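ABC-type metal ion transport system, periplasmic component (Vibrio vulnificus, PDB 3K2D) binds methionine in a cleft, probably as the substrate-binding lipoprotein of an ABC-type transporter, and activates Toll-like receptor 2. Local coordinates at residues T79-T84 against N202-R207; D43-N48 against K64-R69; G11-A16 against N59-K64. The protein carries 4 engineered substitutions. All blocks are in the same frame, centred on the assembly; numbering follows the deposited sequence.

Interaction 1: T79-T84 against N202-R207. With MET (methionine), chain C.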
loop_
_atom_site.group_PDB
_atom_site.type_symbol
_atom_site.label_atom_id
_atom_site.label_comp_id
_atom_site.label_asym_id
_atom_site.label_seq_id
_atom_site.Cartn_x
_atom_site.Cartn_y
_atom_site.Cartn_z
ATOM N N THR A 79 -9.948 -1.263 -14.317
ATOM C CA THR A 79 -10.046 0.171 -14.493
ATOM C C THR A 79 -10.124 0.847 -13.138
ATOM O O THR A 79 -10.810 0.359 -12.234
ATOM C CB THR A 79 -11.307 0.559 -15.299
ATOM O OG1 THR A 79 -11.355 -0.198 -16.510
ATOM C CG2 THR A 79 -11.280 2.029 -15.654
ATOM N N ILE A 80 -9.421 1.965 -12.991
ATOM C CA ILE A 80 -9.464 2.699 -11.742
ATOM C C ILE A 80 -10.858 3.323 -11.586
ATOM O O ILE A 80 -11.397 3.910 -12.531
ATOM C CB ILE A 80 -8.391 3.799 -11.715
ATOM C CG1 ILE A 80 -6.997 3.153 -11.741
ATOM C CG2 ILE A 80 -8.562 4.663 -10.469
ATOM C CD1 ILE A 80 -5.830 4.146 -11.855
ATOM N N ALA A 81 -11.442 3.185 -10.397
ATOM C CA ALA A 81 -12.772 3.731 -10.121
ATOM C C ALA A 81 -12.712 5.053 -9.344
ATOM O O ALA A 81 -13.587 5.910 -9.498
ATOM C CB ALA A 81 -13.589 2.714 -9.354
ATOM N N GLY A 82 -11.680 5.207 -8.513
ATOM C CA GLY A 82 -11.509 6.417 -7.725
ATOM C C GLY A 82 -10.313 6.344 -6.786
ATOM O O GLY A 82 -9.837 5.256 -6.454
ATOM N N ASN A 83 -9.817 7.495 -6.346
ATOM C CA ASN A 83 -8.675 7.518 -5.438
ATOM C C ASN A 83 -9.139 7.396 -3.992
ATOM O O ASN A 83 -10.240 7.826 -3.656
ATOM C CB ASN A 83 -7.890 8.832 -5.557
ATOM C CG ASN A 83 -7.412 9.120 -6.967
ATOM O OD1 ASN A 83 -7.129 8.211 -7.751
ATOM N ND2 ASN A 83 -7.295 10.400 -7.289
ATOM N N THR A 84 -8.312 6.795 -3.144
ATOM C CA THR A 84 -8.629 6.698 -1.723
ATOM C C THR A 84 -7.612 7.581 -1.011
ATOM O O THR A 84 -7.649 8.799 -1.166
ATOM C CB THR A 84 -8.549 5.254 -1.166
ATOM O OG1 THR A 84 -7.298 4.660 -1.524
ATOM C CG2 THR A 84 -9.696 4.414 -1.701
ATOM N N ASN A 202 -3.561 5.602 -3.095
ATOM C CA ASN A 202 -4.278 4.346 -3.270
ATOM C C ASN A 202 -5.557 4.505 -4.084
ATOM O O ASN A 202 -6.023 5.614 -4.332
ATOM C CB ASN A 202 -4.566 3.692 -1.925
ATOM C CG ASN A 202 -3.322 3.093 -1.300
ATOM O OD1 ASN A 202 -3.405 2.288 -0.377
ATOM N ND2 ASN A 202 -2.157 3.494 -1.801
ATOM N N LEU A 203 -6.124 3.381 -4.492
ATOM C CA LEU A 203 -7.279 3.410 -5.350
ATOM C C LEU A 203 -8.295 2.319 -5.113
ATOM O O LEU A 203 -8.030 1.311 -4.456
ATOM C CB LEU A 203 -6.818 3.268 -6.796
ATOM C CG LEU A 203 -5.505 3.908 -7.230
ATOM C CD1 LEU A 203 -5.020 3.243 -8.496
ATOM C CD2 LEU A 203 -5.702 5.374 -7.439
ATOM N N ILE A 204 -9.475 2.546 -5.669
ATOM C CA ILE A 204 -10.526 1.559 -5.628
ATOM C C ILE A 204 -10.543 1.146 -7.089
ATOM O O ILE A 204 -10.793 1.960 -7.984
ATOM C CB ILE A 204 -11.874 2.159 -5.231
ATOM C CG1 ILE A 204 -11.827 2.590 -3.761
ATOM C CG2 ILE A 204 -12.985 1.140 -5.487
ATOM C CD1 ILE A 204 -13.075 3.299 -3.271
ATOM N N VAL A 205 -10.222 -0.112 -7.331
ATOM C CA VAL A 205 -10.178 -0.617 -8.683
ATOM C C VAL A 205 -11.264 -1.656 -8.901
ATOM O O VAL A 205 -11.583 -2.458 -8.001
ATOM C CB VAL A 205 -8.801 -1.253 -8.990
ATOM C CG1 VAL A 205 -8.765 -1.746 -10.425
ATOM C CG2 VAL A 205 -7.692 -0.233 -8.735
ATOM N N ALA A 206 -11.823 -1.634 -10.106
ATOM C CA ALA A 206 -12.868 -2.567 -10.476
ATOM C C ALA A 206 -12.488 -3.162 -11.824
ATOM O O ALA A 206 -11.460 -2.795 -12.406
ATOM C CB ALA A 206 -14.200 -1.835 -10.575
ATOM N N ARG A 207 -13.297 -4.094 -12.319
ATOM C CA ARG A 207 -13.014 -4.662 -13.625
ATOM C C ARG A 207 -13.319 -3.604 -14.671
ATOM O O ARG A 207 -14.005 -2.618 -14.407
ATOM C CB ARG A 207 -13.856 -5.903 -13.896
ATOM C CG ARG A 207 -13.339 -7.146 -13.207
ATOM C CD ARG A 207 -14.048 -8.371 -13.718
ATOM N NE ARG A 207 -15.458 -8.369 -13.349
ATOM C CZ ARG A 207 -15.893 -8.572 -12.112
ATOM N NH1 ARG A 207 -15.026 -8.788 -11.137
ATOM N NH2 ARG A 207 -17.188 -8.570 -11.851
HETATM N N MET C . -0.869 0.465 0.443
HETATM C CA MET C . 0.547 0.543 -0.085
HETATM C C MET C . 1.075 1.893 0.251
HETATM O O MET C . 0.332 2.898 0.087
HETATM C CB MET C . 0.661 0.431 -1.592
HETATM C CG MET C . 0.222 -0.850 -2.142
HETATM S SD MET C . 0.846 -1.100 -3.767
HETATM C CE MET C . 0.063 -2.669 -3.851
HETATM O OXT MET C . 2.244 1.984 0.657
HETATM O O HOH W 1 -7.863 1.910 -1.175
#
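Ala81 and Gly82 both face Ile204, which makes the antiparallel pairing of 79-84 with 202-207 an example of the classic beta bulge, here at the margin of the five-stranded mixed sheet of one lobe of a periplasmic-binding-protein fold. Ile204 O accepts from Ala81 N at 2.8 Å and, weakly, from Gly82 N at 3.4 Å, and the register slips by one residue between Ile80 and Gly82. Before the bulge, Thr79 and Ala206 form a regular hydrogen-bonded pair. Leu203 illustrates how one face is filled. Its CB lies 3.6 Å from Gly82 O. CG, roughly anti to the carbonyl carbon (chi1 -36°), packs on Gln62 O of the neighbouring strand, and the chain then forks: CD1 reaches Ile80 CD1 at 3.6 Å, while CD2 lies 3.2 Å from Asn83 OD1, the two side chains side by side. Leu67 of helix 64-74 packs on Ile80 and Val205 of the same face. Elsewhere Thr84 CG2 meets Ile204 CG1 at 3.5 Å, the two side chains nearly perpendicular. At the pocket end of strand 202-207, Asn202 turns both amide atoms to the bound methionine: OD1 takes a weak bond from the ligand N, and ND2, shared weakly with Tyr200 O, donates to the ligand O at 3.2 Å.

Interaction 2: D43-N48 against K64-R69. With MET (methionine), chain C.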
loop_
_atom_site.group_PDB
_atom_site.type_symbol
_atom_site.label_atom_id
_atom_site.label_comp_id
_atom_site.label_asym_id
_atom_site.label_seq_id
_atom_site.Cartn_x
_atom_site.Cartn_y
_atom_site.Cartn_z
ATOM N N ASP A 43 -2.002 -10.794 1.245
ATOM C CA ASP A 43 -0.924 -10.691 0.257
ATOM C C ASP A 43 -1.319 -9.737 -0.871
ATOM O O ASP A 43 -2.440 -9.801 -1.371
ATOM C CB ASP A 43 -0.636 -12.081 -0.329
ATOM C CG ASP A 43 0.776 -12.216 -0.882
ATOM O OD1 ASP A 43 1.240 -11.325 -1.636
ATOM O OD2 ASP A 43 1.426 -13.237 -0.565
ATOM N N TYR A 44 -0.400 -8.872 -1.286
ATOM C CA TYR A 44 -0.694 -7.926 -2.365
ATOM C C TYR A 44 -0.999 -8.541 -3.735
ATOM O O TYR A 44 -1.767 -7.962 -4.503
ATOM C CB TYR A 44 0.448 -6.917 -2.557
ATOM C CG TYR A 44 0.571 -5.849 -1.486
ATOM C CD1 TYR A 44 -0.542 -5.412 -0.754
ATOM C CD2 TYR A 44 1.799 -5.234 -1.243
ATOM C CE1 TYR A 44 -0.425 -4.385 0.189
ATOM C CE2 TYR A 44 1.925 -4.215 -0.315
ATOM C CZ TYR A 44 0.818 -3.791 0.396
ATOM O OH TYR A 44 0.973 -2.756 1.291
ATOM N N VAL A 45 -0.420 -9.699 -4.049
ATOM C CA VAL A 45 -0.646 -10.305 -5.371
ATOM C C VAL A 45 -1.979 -11.008 -5.583
ATOM O O VAL A 45 -2.248 -11.500 -6.680
ATOM C CB VAL A 45 0.455 -11.336 -5.741
ATOM C CG1 VAL A 45 1.814 -10.668 -5.767
ATOM C CG2 VAL A 45 0.428 -12.492 -4.769
ATOM N N THR A 46 -2.817 -11.044 -4.558
ATOM C CA THR A 46 -4.089 -11.739 -4.673
ATOM C C THR A 46 -5.312 -10.907 -5.102
ATOM O O THR A 46 -6.078 -11.322 -5.974
ATOM C CB THR A 46 -4.416 -12.464 -3.336
ATOM O OG1 THR A 46 -3.263 -13.201 -2.904
ATOM C CG2 THR A 46 -5.581 -13.436 -3.517
ATOM N N PRO A 47 -5.510 -9.729 -4.496
ATOM C CA PRO A 47 -6.645 -8.845 -4.804
ATOM C C PRO A 47 -7.024 -8.653 -6.281
ATOM O O PRO A 47 -8.188 -8.820 -6.636
ATOM C CB PRO A 47 -6.250 -7.543 -4.129
ATOM C CG PRO A 47 -5.487 -8.035 -2.908
ATOM C CD PRO A 47 -4.609 -9.105 -3.508
ATOM N N ASN A 48 -6.062 -8.296 -7.134
ATOM C CA ASN A 48 -6.353 -8.116 -8.555
ATOM C C ASN A 48 -6.733 -9.437 -9.207
ATOM O O ASN A 48 -7.601 -9.477 -10.079
ATOM C CB ASN A 48 -5.164 -7.522 -9.306
ATOM C CG ASN A 48 -4.923 -6.071 -8.959
ATOM O OD1 ASN A 48 -5.865 -5.317 -8.707
ATOM N ND2 ASN A 48 -3.658 -5.663 -8.955
ATOM N N LYS A 64 -1.428 3.323 -8.451
ATOM C CA LYS A 64 -1.320 3.099 -9.886
ATOM C C LYS A 64 -0.065 2.350 -10.365
ATOM O O LYS A 64 -0.171 1.391 -11.142
ATOM C CB LYS A 64 -1.474 4.426 -10.634
ATOM C CG LYS A 64 -1.675 4.266 -12.127
ATOM C CD LYS A 64 -2.172 5.559 -12.751
ATOM C CE LYS A 64 -2.304 5.431 -14.269
ATOM N NZ LYS A 64 -1.003 5.475 -15.004
ATOM N N PRO A 65 1.135 2.759 -9.907
ATOM C CA PRO A 65 2.339 2.050 -10.359
ATOM C C PRO A 65 2.197 0.552 -10.192
ATOM O O PRO A 65 2.549 -0.212 -11.082
ATOM C CB PRO A 65 3.431 2.620 -9.464
ATOM C CG PRO A 65 2.980 4.027 -9.248
ATOM C CD PRO A 65 1.493 3.840 -8.968
ATOM N N TYR A 66 1.664 0.137 -9.049
ATOM C CA TYR A 66 1.491 -1.275 -8.754
ATOM C C TYR A 66 0.477 -1.975 -9.654
ATOM O O TYR A 66 0.689 -3.106 -10.086
ATOM C CB TYR A 66 1.085 -1.456 -7.299
ATOM C CG TYR A 66 1.032 -2.904 -6.891
ATOM C CD1 TYR A 66 -0.107 -3.670 -7.115
ATOM C CD2 TYR A 66 2.130 -3.517 -6.287
ATOM C CE1 TYR A 66 -0.156 -5.004 -6.748
ATOM C CE2 TYR A 66 2.088 -4.848 -5.918
ATOM C CZ TYR A 66 0.944 -5.587 -6.152
ATOM O OH TYR A 66 0.905 -6.918 -5.795
ATOM N N LEU A 67 -0.636 -1.305 -9.914
ATOM C CA LEU A 67 -1.681 -1.854 -10.761
ATOM C C LEU A 67 -1.174 -1.993 -12.204
ATOM O O LEU A 67 -1.308 -3.055 -12.815
ATOM C CB LEU A 67 -2.906 -0.938 -10.709
ATOM C CG LEU A 67 -4.017 -1.141 -11.740
ATOM C CD1 LEU A 67 -4.687 -2.492 -11.559
ATOM C CD2 LEU A 67 -5.016 0.000 -11.583
ATOM N N ASP A 68 -0.586 -0.924 -12.743
ATOM C CA ASP A 68 -0.066 -0.972 -14.109
ATOM C C ASP A 68 0.928 -2.120 -14.280
ATOM O O ASP A 68 0.863 -2.878 -15.247
ATOM C CB ASP A 68 0.620 0.345 -14.487
ATOM C CG ASP A 68 -0.355 1.504 -14.601
ATOM O OD1 ASP A 68 -1.571 1.253 -14.717
ATOM O OD2 ASP A 68 0.089 2.671 -14.590
ATOM N N ARG A 69 1.840 -2.250 -13.325
ATOM C CA ARG A 69 2.848 -3.289 -13.383
ATOM C C ARG A 69 2.221 -4.674 -13.368
ATOM O O ARG A 69 2.623 -5.565 -14.114
ATOM C CB ARG A 69 3.811 -3.139 -12.209
ATOM C CG ARG A 69 4.873 -4.212 -12.146
ATOM C CD ARG A 69 5.756 -4.186 -13.377
ATOM N NE ARG A 69 6.661 -5.329 -13.383
ATOM C CZ ARG A 69 7.915 -5.282 -13.811
ATOM N NH1 ARG A 69 8.418 -4.148 -14.278
ATOM N NH2 ARG A 69 8.675 -6.363 -13.740
HETATM N N MET C . -0.869 0.465 0.443
HETATM C CA MET C . 0.547 0.543 -0.085
HETATM C C MET C . 1.075 1.893 0.251
HETATM O O MET C . 0.332 2.898 0.087
HETATM C CB MET C . 0.661 0.431 -1.592
HETATM C CG MET C . 0.222 -0.850 -2.142
HETATM S SD MET C . 0.846 -1.100 -3.767
HETATM C CE MET C . 0.063 -2.669 -3.851
HETATM O OXT MET C . 2.244 1.984 0.657
#
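Tyr44 and Tyr66 meet where a type I beta turn, Asp43 to Thr46, faces the first turns of helix 64-74, and together they build an aromatic subsite for the methionine side chain in the ligand cleft. Each ring owes its place to its first torsion. Tyr66 CG stands opposite the backbone N (chi1 -174°), which carries the ring away from its helix until OH lies beside the turn, 3.3 Å from Tyr44 CB. Tyr44 CG instead sits beside its own N (chi1 -73°), and the ring turns away from the helix toward the ligand, where its OH is hydrogen-bonded to Thr177. The ligand methyl CE consequently lies over the centre of a face of both rings, 3.9 Å above the plane of Tyr44 and closer still to Tyr66, an arrangement suited to CH-pi contact. Asn48 of helix 47-53 approaches Tyr66 differently: ND2 comes to the ring edge, 4.2 Å from CE1, with the amide and ring planes 38° apart. Its OD1 accepts from Gln62 NE2 and Asn59 ND2, bonds that should limit rotation of the amide. Leu67 CD1 comes up to the same amide, 4.2 Å from Asn48 OD1, the two side chains at about a right angle.

Interaction 3: G11-A16 against N59-K64. With MET (methionine), chain C.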
loop_
_atom_site.group_PDB
_atom_site.type_symbol
_atom_site.label_atom_id
_atom_site.label_comp_id
_atom_site.label_asym_id
_atom_site.label_seq_id
_atom_site.Cartn_x
_atom_site.Cartn_y
_atom_site.Cartn_z
ATOM N N GLY A 11 -12.645 -6.276 -2.016
ATOM C CA GLY A 11 -11.412 -6.838 -1.491
ATOM C C GLY A 11 -10.545 -5.768 -0.846
ATOM O O GLY A 11 -10.313 -4.709 -1.430
ATOM N N VAL A 12 -10.073 -6.043 0.366
ATOM C CA VAL A 12 -9.239 -5.094 1.084
ATOM C C VAL A 12 -8.138 -5.826 1.847
ATOM O O VAL A 12 -8.110 -7.056 1.894
ATOM C CB VAL A 12 -10.087 -4.257 2.075
ATOM C CG1 VAL A 12 -11.235 -3.568 1.332
ATOM C CG2 VAL A 12 -10.627 -5.148 3.185
ATOM N N MET A 13 -7.223 -5.079 2.441
ATOM C CA MET A 13 -6.159 -5.718 3.188
ATOM C C MET A 13 -6.547 -5.824 4.658
ATOM O O MET A 13 -7.140 -4.908 5.235
ATOM C CB MET A 13 -4.842 -4.939 3.028
ATOM C CG MET A 13 -4.336 -4.803 1.570
ATOM S SD MET A 13 -4.256 -6.292 0.630
ATOM C CE MET A 13 -3.080 -6.964 1.309
ATOM N N ALA A 14 -6.228 -6.969 5.253
ATOM C CA ALA A 14 -6.511 -7.231 6.660
ATOM C C ALA A 14 -5.900 -6.151 7.578
ATOM O O ALA A 14 -4.893 -5.537 7.239
ATOM C CB ALA A 14 -5.959 -8.600 7.027
ATOM N N GLY A 15 -6.516 -5.912 8.733
ATOM C CA GLY A 15 -5.978 -4.925 9.656
ATOM C C GLY A 15 -6.530 -3.504 9.609
ATOM O O GLY A 15 -7.724 -3.283 9.411
ATOM N N ALA A 16 -5.641 -2.536 9.807
ATOM C CA ALA A 16 -5.997 -1.128 9.812
ATOM C C ALA A 16 -6.835 -0.731 8.611
ATOM O O ALA A 16 -7.833 -0.017 8.743
ATOM C CB ALA A 16 -4.731 -0.278 9.862
ATOM N N ASN A 59 -11.671 -3.916 -5.461
ATOM C CA ASN A 59 -10.709 -3.956 -4.359
ATOM C C ASN A 59 -10.164 -2.567 -4.073
ATOM O O ASN A 59 -10.248 -1.663 -4.908
ATOM C CB ASN A 59 -9.546 -4.926 -4.627
ATOM C CG ASN A 59 -8.717 -4.554 -5.853
ATOM O OD1 ASN A 59 -8.318 -3.402 -6.040
ATOM N ND2 ASN A 59 -8.436 -5.547 -6.685
ATOM N N ALA A 60 -9.616 -2.401 -2.878
ATOM C CA ALA A 60 -9.054 -1.125 -2.467
ATOM C C ALA A 60 -7.791 -1.410 -1.674
ATOM O O ALA A 60 -7.859 -1.649 -0.468
ATOM C CB ALA A 60 -10.066 -0.363 -1.610
ATOM N N PHE A 61 -6.637 -1.374 -2.341
ATOM C CA PHE A 61 -5.378 -1.676 -1.663
ATOM C C PHE A 61 -4.100 -1.227 -2.397
ATOM O O PHE A 61 -3.015 -1.257 -1.818
ATOM C CB PHE A 61 -5.281 -3.188 -1.464
ATOM C CG PHE A 61 -4.908 -3.922 -2.722
ATOM C CD1 PHE A 61 -5.780 -3.965 -3.800
ATOM C CD2 PHE A 61 -3.641 -4.483 -2.866
ATOM C CE1 PHE A 61 -5.397 -4.547 -5.010
ATOM C CE2 PHE A 61 -3.248 -5.066 -4.067
ATOM C CZ PHE A 61 -4.130 -5.097 -5.146
ATOM N N GLN A 62 -4.212 -0.816 -3.655
ATOM C CA GLN A 62 -3.016 -0.462 -4.415
ATOM C C GLN A 62 -2.929 0.948 -4.950
ATOM O O GLN A 62 -3.891 1.711 -4.897
ATOM C CB GLN A 62 -2.888 -1.403 -5.611
ATOM C CG GLN A 62 -3.889 -1.091 -6.719
ATOM C CD GLN A 62 -4.222 -2.299 -7.568
ATOM O OE1 GLN A 62 -3.351 -2.877 -8.225
ATOM N NE2 GLN A 62 -5.493 -2.694 -7.556
ATOM N N HIS A 63 -1.748 1.285 -5.469
ATOM C CA HIS A 63 -1.537 2.577 -6.115
ATOM C C HIS A 63 -1.364 2.297 -7.618
ATOM O O HIS A 63 -1.190 1.153 -8.021
ATOM C CB HIS A 63 -0.337 3.336 -5.518
ATOM C CG HIS A 63 0.896 2.512 -5.291
ATOM N ND1 HIS A 63 1.544 1.829 -6.300
ATOM C CD2 HIS A 63 1.665 2.358 -4.184
ATOM C CE1 HIS A 63 2.657 1.295 -5.825
ATOM N NE2 HIS A 63 2.755 1.603 -4.543
ATOM N N LYS A 64 -1.428 3.323 -8.451
ATOM C CA LYS A 64 -1.320 3.099 -9.886
ATOM C C LYS A 64 -0.065 2.350 -10.365
ATOM O O LYS A 64 -0.171 1.391 -11.142
ATOM C CB LYS A 64 -1.474 4.426 -10.634
ATOM C CG LYS A 64 -1.675 4.266 -12.127
ATOM C CD LYS A 64 -2.172 5.559 -12.751
ATOM C CE LYS A 64 -2.304 5.431 -14.269
ATOM N NZ LYS A 64 -1.003 5.475 -15.004
HETATM N N MET C . -0.869 0.465 0.443
HETATM C CA MET C . 0.547 0.543 -0.085
HETATM C C MET C . 1.075 1.893 0.251
HETATM O O MET C . 0.332 2.898 0.087
HETATM C CB MET C . 0.661 0.431 -1.592
HETATM C CG MET C . 0.222 -0.850 -2.142
HETATM S SD MET C . 0.846 -1.100 -3.767
HETATM C CE MET C . 0.063 -2.669 -3.851
HETATM O OXT MET C . 2.244 1.984 0.657
HETATM O O HOH W 2 -7.198 -2.215 2.180
#
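Gly11 opens the contact with a backbone bond that helps pair strand 8-13 in parallel with strand 58-63: its O accepts from Ala60 N at 2.8 Å, and its backbone is also bonded to Met58. The same oxygen receives a CA-H contact from Asn59. Val12 comes next, and its backbone bonds turn to the other neighbour, Val39 and Phe41 of strand 36-41, placing strand 8-13 inside the sheet. By Met13 direct pairing has given way to water, which accepts from Met13 N at 2.9 Å and donates to Ala60 O at 2.8 Å. Met13 CG, set beside the backbone N by chi1 (-59°), rests 3.6 Å from Phe61 CB; the bend at chi2 then brings SD to 4.9 Å from the ring centroid of Phe61, an oblique Met-aromatic contact. Beyond it the chain leaves the sheet, and Gly15 is the N-cap of helix 16-32. Across the way, Gln62 CB lies over a face of the Phe61 ring, and the His63 ring presents a face to the ligand sulfur. Backbone bonding thus joins the strands at one end, whereas apolar and sulfur contacts join them near the pocket, an environment consistent with the thioether side chain bound there.

Interactions 1 and 3 belong to the same sheet, on successive strand pairs: strand 202-207 lies between 78-83 and 58-63, and Val205 N probably bonds to Asn59 O. Interaction 1, at the outer strand, is partly exposed and is held by a ladder of backbone bonds; interaction 3 lies deeper, is wholly buried, and relies on backbone bonding at one end, a water and packing. Interaction 2, also buried, joins a turn to a helix through side chains. It crosses interaction 3 in the chain, shares Lys64 with it, and meets it where Pro47 packs on Phe61. All three touch the ligand: interaction 1 at its polar end, interactions 2 and 3 chiefly along its side chain.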